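Local coordinates for response regulator CheY-like protein (Mesorhizobium loti, PDB 3SNK) that probably forms the N-terminal receiver-like domain of a pilus assembly protein whose remaining part is likely to bind and hydrolyse ATP, at residues S21-F26 with L114-D119; R28-R33 with K121-A126. All coordinates share one frame; numbering follows the deposited sequence.

Interaction 1: S21-F26 with L114-D119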
loop_
_atom_site.group_PDB
_atom_site.type_symbol
_atom_site.label_atom_id
_atom_site.label_comp_id
_atom_site.label_asym_id
_atom_site.label_seq_id
_atom_site.Cartn_x
_atom_site.Cartn_y
_atom_site.Cartn_z
ATOM N N SER A 21 7.012 -0.924 2.183
ATOM C CA SER A 21 7.516 0.245 2.914
ATOM C C SER A 21 9.003 0.157 3.179
ATOM O O SER A 21 9.501 -0.935 3.432
ATOM C CB SER A 21 6.797 0.364 4.257
ATOM O OG SER A 21 7.193 1.520 4.980
ATOM N N SER A 22 9.706 1.300 3.185
ATOM C CA SER A 22 11.134 1.339 3.554
ATOM C C SER A 22 11.280 1.953 4.977
ATOM O O SER A 22 12.392 2.177 5.451
ATOM C CB SER A 22 11.950 2.113 2.519
ATOM O OG SER A 22 12.115 1.385 1.308
ATOM N N ASP A 23 10.134 2.186 5.664
ATOM C CA ASP A 23 10.084 2.760 7.010
ATOM C C ASP A 23 9.852 1.637 8.036
ATOM O O ASP A 23 8.742 1.113 8.116
ATOM C CB ASP A 23 8.991 3.855 7.086
ATOM C CG ASP A 23 8.668 4.437 8.459
ATOM O OD1 ASP A 23 9.116 3.863 9.475
ATOM O OD2 ASP A 23 7.882 5.405 8.520
ATOM N N PRO A 24 10.868 1.294 8.865
ATOM C CA PRO A 24 10.692 0.196 9.833
ATOM C C PRO A 24 9.609 0.424 10.882
ATOM O O PRO A 24 9.054 -0.558 11.367
ATOM C CB PRO A 24 12.058 0.078 10.503
ATOM C CG PRO A 24 12.770 1.336 10.189
ATOM C CD PRO A 24 12.253 1.801 8.876
ATOM N N ASN A 25 9.351 1.687 11.280
ATOM C CA ASN A 25 8.351 1.998 12.302
ATOM C C ASN A 25 6.953 1.747 11.759
ATOM O O ASN A 25 6.125 1.145 12.440
ATOM C CB ASN A 25 8.494 3.439 12.807
ATOM C CG ASN A 25 9.840 3.728 13.434
ATOM O OD1 ASN A 25 10.203 3.163 14.471
ATOM N ND2 ASN A 25 10.621 4.595 12.801
ATOM N N PHE A 26 6.717 2.182 10.524
ATOM C CA PHE A 26 5.470 2.030 9.799
ATOM C C PHE A 26 5.156 0.542 9.556
ATOM O O PHE A 26 4.009 0.142 9.726
ATOM C CB PHE A 26 5.563 2.795 8.461
ATOM C CG PHE A 26 4.363 2.673 7.562
ATOM C CD1 PHE A 26 3.265 3.502 7.729
ATOM C CD2 PHE A 26 4.345 1.756 6.521
ATOM C CE1 PHE A 26 2.158 3.388 6.899
ATOM C CE2 PHE A 26 3.230 1.638 5.696
ATOM C CZ PHE A 26 2.145 2.454 5.895
ATOM N N LEU A 114 -3.538 8.203 2.498
ATOM C CA LEU A 114 -3.302 8.494 3.910
ATOM C C LEU A 114 -2.009 9.268 4.077
ATOM O O LEU A 114 -1.045 9.033 3.345
ATOM C CB LEU A 114 -3.304 7.198 4.737
ATOM C CG LEU A 114 -4.548 6.275 4.541
ATOM C CD1 LEU A 114 -4.376 4.956 5.281
ATOM C CD2 LEU A 114 -5.847 6.960 4.984
ATOM N N HIS A 115 -2.017 10.245 4.989
ATOM C CA HIS A 115 -0.897 11.142 5.264
ATOM C C HIS A 115 -0.230 10.747 6.582
ATOM O O HIS A 115 -0.919 10.552 7.584
ATOM C CB HIS A 115 -1.409 12.602 5.277
ATOM C CG HIS A 115 -0.345 13.653 5.414
ATOM N ND1 HIS A 115 0.517 13.958 4.369
ATOM C CD2 HIS A 115 -0.084 14.489 6.453
ATOM C CE1 HIS A 115 1.299 14.931 4.818
ATOM N NE2 HIS A 115 0.981 15.282 6.069
ATOM N N LYS A 116 1.112 10.618 6.568
ATOM C CA LYS A 116 1.942 10.238 7.716
ATOM C C LYS A 116 2.092 11.390 8.736
ATOM O O LYS A 116 2.298 12.533 8.316
ATOM C CB LYS A 116 3.329 9.799 7.243
ATOM C CG LYS A 116 3.525 8.297 7.173
ATOM C CD LYS A 116 4.958 7.973 6.769
ATOM C CE LYS A 116 5.231 6.496 6.662
ATOM N NZ LYS A 116 6.635 6.246 6.262
ATOM N N PRO A 117 2.029 11.133 10.071
ATOM C CA PRO A 117 1.799 9.838 10.747
ATOM C C PRO A 117 0.329 9.436 10.690
ATOM O O PRO A 117 -0.544 10.249 11.013
ATOM C CB PRO A 117 2.282 10.108 12.184
ATOM C CG PRO A 117 2.036 11.570 12.404
ATOM C CD PRO A 117 2.189 12.235 11.052
ATOM N N LEU A 118 0.038 8.206 10.230
ATOM C CA LEU A 118 -1.367 7.809 10.139
ATOM C C LEU A 118 -1.895 7.386 11.492
ATOM O O LEU A 118 -1.178 6.749 12.265
ATOM C CB LEU A 118 -1.669 6.731 9.067
ATOM C CG LEU A 118 -0.811 5.452 8.950
ATOM C CD1 LEU A 118 -1.111 4.439 10.057
ATOM C CD2 LEU A 118 -1.114 4.756 7.643
ATOM N N ASP A 119 -3.140 7.780 11.791
ATOM C CA ASP A 119 -3.806 7.383 13.027
ATOM C C ASP A 119 -4.374 5.974 12.819
ATOM O O ASP A 119 -4.528 5.528 11.667
ATOM C CB ASP A 119 -4.894 8.402 13.455
ATOM C CG ASP A 119 -5.896 8.782 12.375
ATOM O OD1 ASP A 119 -5.464 9.300 11.318
ATOM O OD2 ASP A 119 -7.114 8.618 12.612
#
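The amino group of K116 is gripped by two carboxylates: NZ donates to D23 OD2 at 2.7 Å and makes a second salt bridge with D66 of strand 62-68. It meets D23 OD2 at the anti lone pair, on the side turned from the other oxygen, and that leaves OD1 to serve the helix that begins here. D23 is the N-cap of helix 24-36. Its OD1 takes F26 N at 3.1 Å, coming from well above the carboxylate plane (69° out of it), and also a weak bond from N25 N. Just upstream, S21 OG accepts D23 N at 3.1 Å in an ST turn, while the same hydroxyl is hydrogen-bonded to D66. An aspartate just after the first strand, another on the third (D66) and a lysine followed by a cis proline, here P117, after the fifth recall the receiver-domain pocket, as in CheY. With an alanine here in place of D23, K116 would probably lose one of its two carboxylate partners and the first helical turn its side-chain cap. Next to the salt bridge, F26 has CG anti to its backbone N (chi1 177°), which brings the ring up against the other segment. K116, extended beyond CG, crosses F26 at about a right angle, its CE 3.7 Å from F26 CD1. L118 CD2 comes to the ring edge instead, 3.6 Å from F26 CE1.

Interaction 2: R28-R33 with K121-A126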
loop_
_atom_site.group_PDB
_atom_site.type_symbol
_atom_site.label_atom_id
_atom_site.label_comp_id
_atom_site.label_asym_id
_atom_site.label_seq_id
_atom_site.Cartn_x
_atom_site.Cartn_y
_atom_site.Cartn_z
ATOM N N ARG A 28 6.198 -2.284 11.200
ATOM C CA ARG A 28 5.864 -2.899 12.491
ATOM C C ARG A 28 4.453 -2.479 12.946
ATOM O O ARG A 28 3.664 -3.334 13.334
ATOM C CB ARG A 28 6.905 -2.501 13.544
ATOM C CG ARG A 28 6.830 -3.246 14.925
ATOM C CD ARG A 28 5.663 -2.878 15.837
ATOM N NE ARG A 28 5.761 -3.481 17.182
ATOM C CZ ARG A 28 4.836 -3.355 18.131
ATOM N NH1 ARG A 28 3.734 -2.650 17.906
ATOM N NH2 ARG A 28 5.005 -3.940 19.311
ATOM N N ASP A 29 4.143 -1.175 12.901
ATOM C CA ASP A 29 2.872 -0.677 13.418
ATOM C C ASP A 29 1.687 -1.094 12.573
ATOM O O ASP A 29 0.673 -1.478 13.137
ATOM C CB ASP A 29 2.893 0.837 13.614
ATOM C CG ASP A 29 3.826 1.310 14.726
ATOM O OD1 ASP A 29 3.909 0.616 15.791
ATOM O OD2 ASP A 29 4.447 2.383 14.559
ATOM N N VAL A 30 1.795 -1.044 11.257
ATOM C CA VAL A 30 0.692 -1.454 10.384
ATOM C C VAL A 30 0.484 -2.974 10.460
ATOM O O VAL A 30 -0.661 -3.404 10.557
ATOM C CB VAL A 30 0.906 -0.974 8.911
ATOM C CG1 VAL A 30 -0.091 -1.630 7.949
ATOM C CG2 VAL A 30 0.793 0.546 8.836
ATOM N N ALA A 31 1.568 -3.785 10.402
ATOM C CA ALA A 31 1.400 -5.243 10.476
ATOM C C ALA A 31 0.778 -5.650 11.811
ATOM O O ALA A 31 -0.121 -6.481 11.813
ATOM C CB ALA A 31 2.716 -5.967 10.270
ATOM N N THR A 32 1.205 -5.026 12.930
ATOM C CA THR A 32 0.660 -5.299 14.256
ATOM C C THR A 32 -0.842 -4.959 14.287
ATOM O O THR A 32 -1.634 -5.760 14.781
ATOM C CB THR A 32 1.441 -4.533 15.332
ATOM O OG1 THR A 32 2.811 -4.930 15.259
ATOM C CG2 THR A 32 0.948 -4.815 16.736
ATOM N N ARG A 33 -1.213 -3.763 13.819
ATOM C CA ARG A 33 -2.616 -3.307 13.814
ATOM C C ARG A 33 -3.538 -4.251 13.068
ATOM O O ARG A 33 -4.610 -4.599 13.572
ATOM C CB ARG A 33 -2.753 -1.900 13.199
ATOM C CG ARG A 33 -2.531 -0.799 14.225
ATOM C CD ARG A 33 -2.827 0.587 13.696
ATOM N NE ARG A 33 -2.478 1.610 14.683
ATOM C CZ ARG A 33 -1.523 2.526 14.521
ATOM N NH1 ARG A 33 -0.825 2.578 13.390
ATOM N NH2 ARG A 33 -1.273 3.408 15.481
ATOM N N LYS A 121 -7.435 4.591 13.505
ATOM C CA LYS A 121 -8.775 4.622 12.920
ATOM C C LYS A 121 -8.776 4.772 11.386
ATOM O O LYS A 121 -9.514 4.047 10.722
ATOM C CB LYS A 121 -9.604 5.753 13.545
ATOM N N GLU A 122 -7.967 5.706 10.835
ATOM C CA GLU A 122 -7.885 6.017 9.404
ATOM C C GLU A 122 -7.446 4.808 8.565
ATOM O O GLU A 122 -7.985 4.604 7.478
ATOM C CB GLU A 122 -6.937 7.198 9.164
ATOM C CG GLU A 122 -7.543 8.308 8.318
ATOM C CD GLU A 122 -6.709 9.572 8.205
ATOM O OE1 GLU A 122 -5.488 9.461 7.944
ATOM O OE2 GLU A 122 -7.283 10.677 8.356
ATOM N N LEU A 123 -6.483 4.008 9.067
ATOM C CA LEU A 123 -6.018 2.816 8.368
ATOM C C LEU A 123 -7.073 1.715 8.427
ATOM O O LEU A 123 -7.352 1.102 7.401
ATOM C CB LEU A 123 -4.685 2.304 8.942
ATOM C CG LEU A 123 -4.147 0.992 8.345
ATOM C CD1 LEU A 123 -3.401 1.239 7.050
ATOM C CD2 LEU A 123 -3.279 0.251 9.353
ATOM N N LEU A 124 -7.661 1.468 9.616
ATOM C CA LEU A 124 -8.682 0.430 9.811
ATOM C C LEU A 124 -9.940 0.759 9.026
ATOM O O LEU A 124 -10.592 -0.163 8.552
ATOM C CB LEU A 124 -9.024 0.186 11.302
ATOM C CG LEU A 124 -7.851 -0.057 12.294
ATOM C CD1 LEU A 124 -8.362 -0.353 13.700
ATOM C CD2 LEU A 124 -6.902 -1.158 11.824
ATOM N N ASN A 125 -10.263 2.055 8.850
ATOM C CA ASN A 125 -11.404 2.478 8.044
ATOM C C ASN A 125 -11.156 2.157 6.570
ATOM O O ASN A 125 -12.056 1.668 5.882
ATOM C CB ASN A 125 -11.663 3.976 8.212
ATOM C CG ASN A 125 -12.411 4.366 9.470
ATOM O OD1 ASN A 125 -12.466 3.634 10.473
ATOM N ND2 ASN A 125 -12.990 5.558 9.442
ATOM N N ALA A 126 -9.920 2.412 6.097
ATOM C CA ALA A 126 -9.523 2.166 4.714
ATOM C C ALA A 126 -9.513 0.668 4.389
ATOM O O ALA A 126 -10.067 0.272 3.374
ATOM C CB ALA A 126 -8.167 2.782 4.445
#
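V30 and L123 supply the apolar heart of this helix-helix contact. L123 CD2 lies 4.0 Å from V30 CG1 and 4.1 Å from V30 CG2, so a single methyl rests against both branches of the valine. L123 CG stands anti to its backbone N (chi1 176°), carrying the isobutyl group out toward helix 24-36. Both residues also rest on I64 of strand 62-68, which puts the two helices on one face of the central parallel sheet, the arrangement of the first and last helices in a receiver fold. The axes of the two short segments approach to 11.2 Å and cross at -55°.

A second set of contacts uses the aliphatic part of an arginine. R33 CD is 4.4 Å from L123 CD2, and one leucine further on L124 CD2 comes equally close, 4.4 Å, to R33 CB. This outer part of the interface is looser, and the guanidinium reaches on toward L118 and makes no hydrogen bond with 121-126.

Polar bonding stays inside each helix. R28 O receives T32 OG1 at 2.6 Å and T32 N at 3.0 Å from opposite faces of its carbonyl plane, tying that hydroxyl to its own helix. With no hydrogen bond or salt bridge between 28-33 and 121-126, the contact rests on apolar packing and the burial of nonpolar surface, which sets no strict bonding geometry between these segments.

From the N terminus, strand 15-20 leads into 21-26, and helix 24-36 carries on through 28-33. The chain then builds strands 40-45, 62-68 and 90-94 and helices 78-82 and 99-107 before edge strand 112-115 delivers 114-119 back to the start of that first helix, closing interaction 1. Helix 120-129 follows, and its residues 121-126 close interaction 2 one to two turns further along the same helix. Each closure leaves 87 residues between its segments, and the two cross rather than nest. They adjoin directly: L118 packs on R33 and L123, and L114 on L123. Together they join both ends of the domain, linking helix 24-36 to the last strand, its following loop and the last helix.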